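Local coordinates for protein amidohydrolase (Thermotoga maritima, PDB 3OOQ) that probably acts as a metal-dependent hydrolase of the amidohydrolase family, perhaps with allantoinase activity, at residues Glu105-Ala109 against Glu384-Arg388; Ile132-Ser136 against Tyr379-Val383. One frame throughout, in Å; residues are numbered along the deposited sequence.

In the fold
Contacts 1 and 2 lie side by side, their centres about 10 Å apart, on the same side of the chain's centre. Each pairs the C-terminal hairpin of strands 375-380 and 383-387 with a part of the chain more than 240 residues earlier: helix 103-108 in contact 1, the end of strand 125-133 in contact 2. In the sequence, the two ends of contact 2 fall between those of contact 1. They meet at Ile380 CD1, which packs 3.9 Å from Leu108 CD2 and 3.8 Å from Val385 CG2. Together they bring the chain's last hairpin back against early elements of the amidohydrolase fold, contact 1 at the surface and contact 2 in a more buried place.

Contact 1 (Glu105-Ala109 against Glu384-Arg388); sequences ERALA and EVFRR
Residues 105-109, on helix 103-108, lie beside strand 383-387, the backbones coming nearest at Leu108 and Phe386, whose CA atoms are 6.9 Å apart; no hydrogen bond joins the two segments. Phe386 carries the contact. With CG anti to the backbone N (chi1 178°), its ring reaches over to Ala109, which lies over one face: CB is 3.8 Å from Phe386 CZ, and CA sits above the plane, offset toward the rim. Glu105 comes to the ring from another side. Its chain bends at chi2 (82°) and brings OE2 to the ring edge, 3.8 Å from Phe386 CD1, with the carboxylate turned 62° from the ring plane.

A classic beta bulge sets Val385 and Phe386 together opposite Val378 of strand 375-380, and both of these neighbouring residues put a side chain against the helix. Leu108 serves the two of them: its CB is 4.3 Å from Phe386 CB, while the Leu108 and Val385 side chains cross at about a right angle, with Leu108 CD2 4.1 Å from Val385 CG2. With the Phe386 ring cut back to an alanine, a gap would probably open beside Ala109, and the Glu105 carboxylate would lose its neighbour at the ring edge. On the strand, Arg387 grips Glu384 side-on, NE 2.7 Å from OE2 and NH2 2.8 Å from OE1, using the syn lone pair of each oxygen; the carboxylate oxygens are tilted from the guanidinium plane and both bonds are bent. At the helix, Arg106 forms a salt bridge with Glu71 and packs on Lys284 of the second subunit.

Contact 2 (Ile132-Ser136 against Tyr379-Val383); sequences IKFRS and YIDGV
A salt-bridge network with an apolar contact beside it joins the end of strand 125-133 to the tight hairpin between strands 375-380 and 383-387. Asp381, in the type I' turn from Ile380 to Val383, offers one carboxylate oxygen to each of two cations. Lys133 extends beyond CG to place NZ 2.9 Å from Asp381 OD1, on its syn side but 31° out of the carboxylate plane. Asp381 OD2 takes Arg135 NE at 2.7 Å, a weak bond bent to 119°, and also lies 3.1 Å from Arg135 NH2, with the guanidinium and carboxylate planes 39° apart. The Arg135 chain starts with CG between the backbone N and the carbonyl carbon, then runs extended before bending at chi3, which turns the guanidinium back to the aspartate.

Beside the charges, Ile380 points its two branches at different residues. CG2 meets the aliphatic parts of both cations, 3.7 Å from Lys133 CD and 3.8 Å from Arg135 CB. CD1 lies against the backbone of Phe134, 3.5 Å from its O, and 4.1 Å from Phe134 CB. Phe134 sits at the middle of an inverse gamma turn, closed by a weak bond from Arg135 N to Lys133 O.

Lys133 NZ also forms salt bridges with Asp358 and Asp360, so three carboxylates gather round this ammonium and would be expected to favour its charged form. Arg135 NH1 is bonded to the carbonyl oxygens of Glu141 and Ile143. The Phe134 side chain packs on Ile104, Ala107 and Leu108 of helix 103-108, while Ile380 touches that helix at Leu108 and strand 112-117 at Thr113.

Contact 1 (Glu105-Ala109 against Glu384-Arg388)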
ATOM      1  N   GLU F 105       7.469 -25.160  33.965  1.00 24.97           N
ATOM      2  CA  GLU F 105       7.849 -26.443  34.549  1.00 27.05           C
ATOM      3  C   GLU F 105       9.295 -26.762  34.145  1.00 26.48           C
ATOM      4  O   GLU F 105      10.039 -27.414  34.878  1.00 25.91           O
ATOM      5  CB  GLU F 105       6.879 -27.557  34.107  1.00 28.62           C
ATOM      6  CG  GLU F 105       6.933 -28.814  34.947  1.00 57.18           C
ATOM      7  CD  GLU F 105       6.121 -28.725  36.244  1.00 31.59           C
ATOM      8  OE1 GLU F 105       5.630 -27.626  36.610  1.00 57.10           O
ATOM      9  OE2 GLU F 105       5.981 -29.782  36.910  1.00 58.03           O
ATOM     10  N   ARG F 106       9.686 -26.293  32.964  1.00 26.22           N
ATOM     11  CA  ARG F 106      11.041 -26.497  32.473  1.00 26.19           C
ATOM     12  C   ARG F 106      12.041 -25.640  33.251  1.00 25.43           C
ATOM     13  O   ARG F 106      13.157 -26.086  33.509  1.00 26.33           O
ATOM     14  CB  ARG F 106      11.121 -26.208  30.967  1.00 26.92           C
ATOM     15  CG  ARG F 106      10.394 -27.244  30.105  1.00 27.12           C
ATOM     16  CD  ARG F 106      10.377 -26.838  28.633  1.00 27.27           C
ATOM     17  NE  ARG F 106       9.742 -27.865  27.804  1.00 27.89           N
ATOM     18  CZ  ARG F 106       8.734 -27.666  26.948  1.00 28.11           C
ATOM     19  NH1 ARG F 106       8.219 -26.458  26.735  1.00 27.36           N
ATOM     20  NH2 ARG F 106       8.259 -28.697  26.270  1.00 28.32           N
ATOM     21  N   ALA F 107      11.635 -24.434  33.650  1.00 23.94           N
ATOM     22  CA  ALA F 107      12.502 -23.555  34.469  1.00 23.05           C
ATOM     23  C   ALA F 107      12.741 -24.121  35.889  1.00 23.22           C
ATOM     24  O   ALA F 107      13.857 -24.065  36.412  1.00 22.79           O
ATOM     25  CB  ALA F 107      11.930 -22.161  34.545  1.00 21.42           C
ATOM     26  N   LEU F 108      11.680 -24.664  36.484  1.00 23.30           N
ATOM     27  CA  LEU F 108      11.774 -25.401  37.744  1.00 23.92           C
ATOM     28  C   LEU F 108      12.721 -26.602  37.616  1.00 24.59           C
ATOM     29  O   LEU F 108      13.561 -26.818  38.485  1.00 26.38           O
ATOM     30  CB  LEU F 108      10.377 -25.822  38.225  1.00 24.00           C
ATOM     31  CG  LEU F 108       9.413 -24.697  38.661  1.00 23.45           C
ATOM     32  CD1 LEU F 108       7.971 -25.209  38.790  1.00 24.52           C
ATOM     33  CD2 LEU F 108       9.858 -24.036  39.977  1.00 23.94           C
ATOM     34  N   ALA F 109      12.606 -27.363  36.530  1.00 23.02           N
ATOM     35  CA  ALA F 109      13.532 -28.451  36.243  1.00 22.62           C
ATOM     36  C   ALA F 109      14.994 -27.983  36.047  1.00 23.06           C
ATOM     37  O   ALA F 109      15.909 -28.809  36.021  1.00 23.43           O
ATOM     38  CB  ALA F 109      13.038 -29.295  35.007  1.00 22.11           C
ATOM     39  N   GLU F 384       6.446 -28.330  48.052  1.00 29.52           N
ATOM     40  CA  GLU F 384       6.973 -29.013  46.867  1.00 30.30           C
ATOM     41  C   GLU F 384       6.140 -28.625  45.638  1.00 30.29           C
ATOM     42  O   GLU F 384       4.913 -28.736  45.661  1.00 30.77           O
ATOM     43  CB  GLU F 384       6.981 -30.534  47.067  1.00 31.56           C
ATOM     44  CG  GLU F 384       7.797 -31.286  46.024  1.00 42.67           C
ATOM     45  CD  GLU F 384       7.710 -32.792  46.170  1.00 32.65           C
ATOM     46  OE1 GLU F 384       7.421 -33.294  47.272  1.00 43.81           O
ATOM     47  OE2 GLU F 384       7.941 -33.488  45.166  1.00 43.83           O
ATOM     48  N   VAL F 385       6.811 -28.121  44.604  1.00 30.23           N
ATOM     49  CA  VAL F 385       6.159 -27.720  43.341  1.00 30.85           C
ATOM     50  C   VAL F 385       6.721 -28.492  42.144  1.00 31.24           C
ATOM     51  O   VAL F 385       6.225 -28.365  41.018  1.00 31.77           O
ATOM     52  CB  VAL F 385       6.238 -26.175  43.074  1.00 30.68           C
ATOM     53  CG1 VAL F 385       5.368 -25.404  44.069  1.00 24.10           C
ATOM     54  CG2 VAL F 385       7.692 -25.672  43.112  1.00 23.77           C
ATOM     55  N   PHE F 386       7.771 -29.273  42.387  1.00 31.17           N
ATOM     56  CA  PHE F 386       8.354 -30.119  41.357  1.00 31.86           C
ATOM     57  C   PHE F 386       9.022 -31.367  41.962  1.00 33.26           C
ATOM     58  O   PHE F 386       9.636 -31.294  43.034  1.00 32.76           O
ATOM     59  CB  PHE F 386       9.351 -29.314  40.520  1.00 31.01           C
ATOM     60  CG  PHE F 386      10.052 -30.115  39.453  1.00 30.44           C
ATOM     61  CD1 PHE F 386       9.526 -30.192  38.157  1.00 31.10           C
ATOM     62  CD2 PHE F 386      11.238 -30.792  39.735  1.00 30.77           C
ATOM     63  CE1 PHE F 386      10.178 -30.936  37.150  1.00 30.56           C
ATOM     64  CE2 PHE F 386      11.889 -31.539  38.749  1.00 31.05           C
ATOM     65  CZ  PHE F 386      11.363 -31.606  37.450  1.00 31.00           C
ATOM     66  N   ARG F 387       8.866 -32.500  41.274  1.00 34.48           N
ATOM     67  CA  ARG F 387       9.572 -33.740  41.585  1.00 36.41           C
ATOM     68  C   ARG F 387       9.901 -34.473  40.296  1.00 38.01           C
ATOM     69  O   ARG F 387       9.024 -34.719  39.479  1.00 38.19           O
ATOM     70  CB  ARG F 387       8.744 -34.670  42.487  1.00 37.56           C
ATOM     71  CG  ARG F 387       9.520 -35.926  42.953  1.00 43.09           C
ATOM     72  CD  ARG F 387       8.744 -36.792  43.942  1.00 39.21           C
ATOM     73  NE  ARG F 387       8.568 -36.122  45.228  1.00 43.13           N
ATOM     74  CZ  ARG F 387       8.137 -36.707  46.345  1.00 39.69           C
ATOM     75  NH1 ARG F 387       7.829 -37.998  46.367  1.00 43.89           N
ATOM     76  NH2 ARG F 387       8.011 -35.992  47.452  1.00 43.41           N
ATOM     77  N   ARG F 388      11.168 -34.819  40.126  1.00 39.48           N
ATOM     78  CA  ARG F 388      11.602 -35.701  39.047  1.00 41.47           C
ATOM     79  C   ARG F 388      11.048 -37.130  39.250  1.00 44.48           C
ATOM     80  O   ARG F 388      11.419 -37.812  40.201  1.00 45.39           O
ATOM     81  CB  ARG F 388      13.132 -35.701  39.015  1.00 40.58           C
ATOM     82  CG  ARG F 388      13.773 -36.645  38.039  1.00 38.60           C
ATOM     83  CD  ARG F 388      15.288 -36.584  38.148  1.00 40.20           C
ATOM     84  NE  ARG F 388      15.902 -37.453  37.150  1.00 38.23           N
ATOM     85  CZ  ARG F 388      16.279 -37.065  35.934  1.00 40.30           C
ATOM     86  NH1 ARG F 388      16.137 -35.798  35.547  1.00 36.93           N
ATOM     87  NH2 ARG F 388      16.807 -37.952  35.104  1.00 37.60           N
TER

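Contact 2 (Ile132-Ser136 against Tyr379-Val383)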
ATOM      1  N   ILE F 132       7.837 -12.430  40.493  1.00 21.48           N
ATOM      2  CA  ILE F 132       6.914 -13.498  40.807  1.00 22.59           C
ATOM      3  C   ILE F 132       7.680 -14.769  41.139  1.00 22.74           C
ATOM      4  O   ILE F 132       8.871 -14.896  40.831  1.00 21.87           O
ATOM      5  CB  ILE F 132       5.891 -13.755  39.644  1.00 23.77           C
ATOM      6  CG1 ILE F 132       6.601 -14.165  38.346  1.00 19.13           C
ATOM      7  CG2 ILE F 132       5.026 -12.515  39.386  1.00 19.24           C
ATOM      8  CD1 ILE F 132       6.533 -15.621  38.039  1.00 25.09           C
ATOM      9  N   LYS F 133       6.982 -15.702  41.772  1.00 23.68           N
ATOM     10  CA  LYS F 133       7.515 -17.038  42.017  1.00 24.24           C
ATOM     11  C   LYS F 133       6.629 -18.025  41.292  1.00 24.01           C
ATOM     12  O   LYS F 133       5.445 -17.764  41.130  1.00 24.15           O
ATOM     13  CB  LYS F 133       7.459 -17.372  43.498  1.00 24.58           C
ATOM     14  CG  LYS F 133       8.333 -16.535  44.374  1.00 25.91           C
ATOM     15  CD  LYS F 133       8.436 -17.218  45.730  1.00 24.96           C
ATOM     16  CE  LYS F 133       9.046 -16.300  46.741  1.00 25.88           C
ATOM     17  NZ  LYS F 133       9.305 -17.060  47.982  1.00 25.40           N
ATOM     18  N   PHE F 134       7.196 -19.162  40.884  1.00 23.84           N
ATOM     19  CA  PHE F 134       6.449 -20.181  40.143  1.00 23.48           C
ATOM     20  C   PHE F 134       5.673 -21.089  41.102  1.00 24.86           C
ATOM     21  O   PHE F 134       5.853 -22.303  41.080  1.00 24.89           O
ATOM     22  CB  PHE F 134       7.399 -21.036  39.282  1.00 22.30           C
ATOM     23  CG  PHE F 134       8.231 -20.251  38.296  1.00 23.50           C
ATOM     24  CD1 PHE F 134       7.664 -19.236  37.516  1.00 20.47           C
ATOM     25  CD2 PHE F 134       9.572 -20.578  38.096  1.00 21.00           C
ATOM     26  CE1 PHE F 134       8.437 -18.514  36.594  1.00 22.55           C
ATOM     27  CE2 PHE F 134      10.352 -19.863  37.174  1.00 23.43           C
ATOM     28  CZ  PHE F 134       9.770 -18.824  36.418  1.00 19.99           C
ATOM     29  N   ARG F 135       4.814 -20.495  41.935  1.00 26.50           N
ATOM     30  CA  ARG F 135       4.140 -21.223  43.005  1.00 28.97           C
ATOM     31  C   ARG F 135       2.714 -21.709  42.712  1.00 29.83           C
ATOM     32  O   ARG F 135       2.215 -22.576  43.424  1.00 30.68           O
ATOM     33  CB  ARG F 135       4.175 -20.444  44.346  1.00 30.80           C
ATOM     34  CG  ARG F 135       3.902 -18.950  44.237  1.00 45.77           C
ATOM     35  CD  ARG F 135       3.527 -18.315  45.587  1.00 34.07           C
ATOM     36  NE  ARG F 135       4.626 -17.711  46.347  1.00 45.72           N
ATOM     37  CZ  ARG F 135       4.703 -16.421  46.707  1.00 35.43           C
ATOM     38  NH1 ARG F 135       3.760 -15.551  46.375  1.00 45.38           N
ATOM     39  NH2 ARG F 135       5.742 -15.997  47.419  1.00 45.55           N
ATOM     40  N   SER F 136       2.061 -21.169  41.684  1.00 28.96           N
ATOM     41  CA  SER F 136       0.628 -21.399  41.498  1.00 29.12           C
ATOM     42  C   SER F 136       0.190 -21.000  40.078  1.00 28.03           C
ATOM     43  O   SER F 136       0.866 -20.223  39.410  1.00 25.36           O
ATOM     44  CB  SER F 136      -0.145 -20.578  42.556  1.00 29.50           C
ATOM     45  OG  SER F 136      -1.523 -20.497  42.285  1.00 35.50           O
ATOM     46  N   TYR F 379      11.079 -26.839  46.140  1.00 24.05           N
ATOM     47  CA  TYR F 379      10.119 -26.304  47.079  1.00 24.34           C
ATOM     48  C   TYR F 379      10.122 -24.807  46.881  1.00 23.82           C
ATOM     49  O   TYR F 379      11.169 -24.224  46.593  1.00 23.14           O
ATOM     50  CB  TYR F 379      10.532 -26.622  48.521  1.00 24.88           C
ATOM     51  CG  TYR F 379      10.565 -28.110  48.850  1.00 30.13           C
ATOM     52  CD1 TYR F 379      11.657 -28.905  48.481  1.00 25.78           C
ATOM     53  CD2 TYR F 379       9.512 -28.718  49.536  1.00 25.44           C
ATOM     54  CE1 TYR F 379      11.697 -30.268  48.779  1.00 30.04           C
ATOM     55  CE2 TYR F 379       9.543 -30.094  49.847  1.00 30.63           C
ATOM     56  CZ  TYR F 379      10.643 -30.849  49.466  1.00 26.24           C
ATOM     57  OH  TYR F 379      10.700 -32.182  49.764  1.00 31.19           O
ATOM     58  N   ILE F 380       8.948 -24.203  47.011  1.00 24.03           N
ATOM     59  CA  ILE F 380       8.786 -22.748  46.988  1.00 24.25           C
ATOM     60  C   ILE F 380       7.884 -22.432  48.176  1.00 25.64           C
ATOM     61  O   ILE F 380       6.833 -23.054  48.329  1.00 26.30           O
ATOM     62  CB  ILE F 380       8.142 -22.262  45.660  1.00 23.47           C
ATOM     63  CG1 ILE F 380       9.139 -22.439  44.501  1.00 21.97           C
ATOM     64  CG2 ILE F 380       7.683 -20.796  45.776  1.00 21.77           C
ATOM     65  CD1 ILE F 380       8.636 -21.999  43.121  1.00 22.69           C
ATOM     66  N   ASP F 381       8.296 -21.504  49.033  1.00 26.64           N
ATOM     67  CA  ASP F 381       7.581 -21.272  50.307  1.00 28.01           C
ATOM     68  C   ASP F 381       7.345 -22.586  51.071  1.00 27.91           C
ATOM     69  O   ASP F 381       6.287 -22.793  51.676  1.00 27.95           O
ATOM     70  CB  ASP F 381       6.244 -20.556  50.061  1.00 28.92           C
ATOM     71  CG  ASP F 381       6.415 -19.233  49.358  1.00 35.84           C
ATOM     72  OD1 ASP F 381       7.423 -18.523  49.599  1.00 30.16           O
ATOM     73  OD2 ASP F 381       5.526 -18.882  48.567  1.00 30.19           O
ATOM     74  N   GLY F 382       8.339 -23.467  51.023  1.00 27.69           N
ATOM     75  CA  GLY F 382       8.320 -24.715  51.771  1.00 28.03           C
ATOM     76  C   GLY F 382       7.338 -25.754  51.253  1.00 28.35           C
ATOM     77  O   GLY F 382       7.071 -26.738  51.934  1.00 28.45           O
ATOM     78  N   VAL F 383       6.813 -25.526  50.049  1.00 28.26           N
ATOM     79  CA  VAL F 383       5.844 -26.415  49.410  1.00 28.63           C
ATOM     80  C   VAL F 383       6.492 -27.006  48.164  1.00 28.50           C
ATOM     81  O   VAL F 383       7.051 -26.277  47.329  1.00 27.87           O
ATOM     82  CB  VAL F 383       4.528 -25.660  49.040  1.00 28.77           C
ATOM     83  CG1 VAL F 383       3.561 -26.568  48.267  1.00 34.47           C
ATOM     84  CG2 VAL F 383       3.848 -25.096  50.292  1.00 34.64           C
TER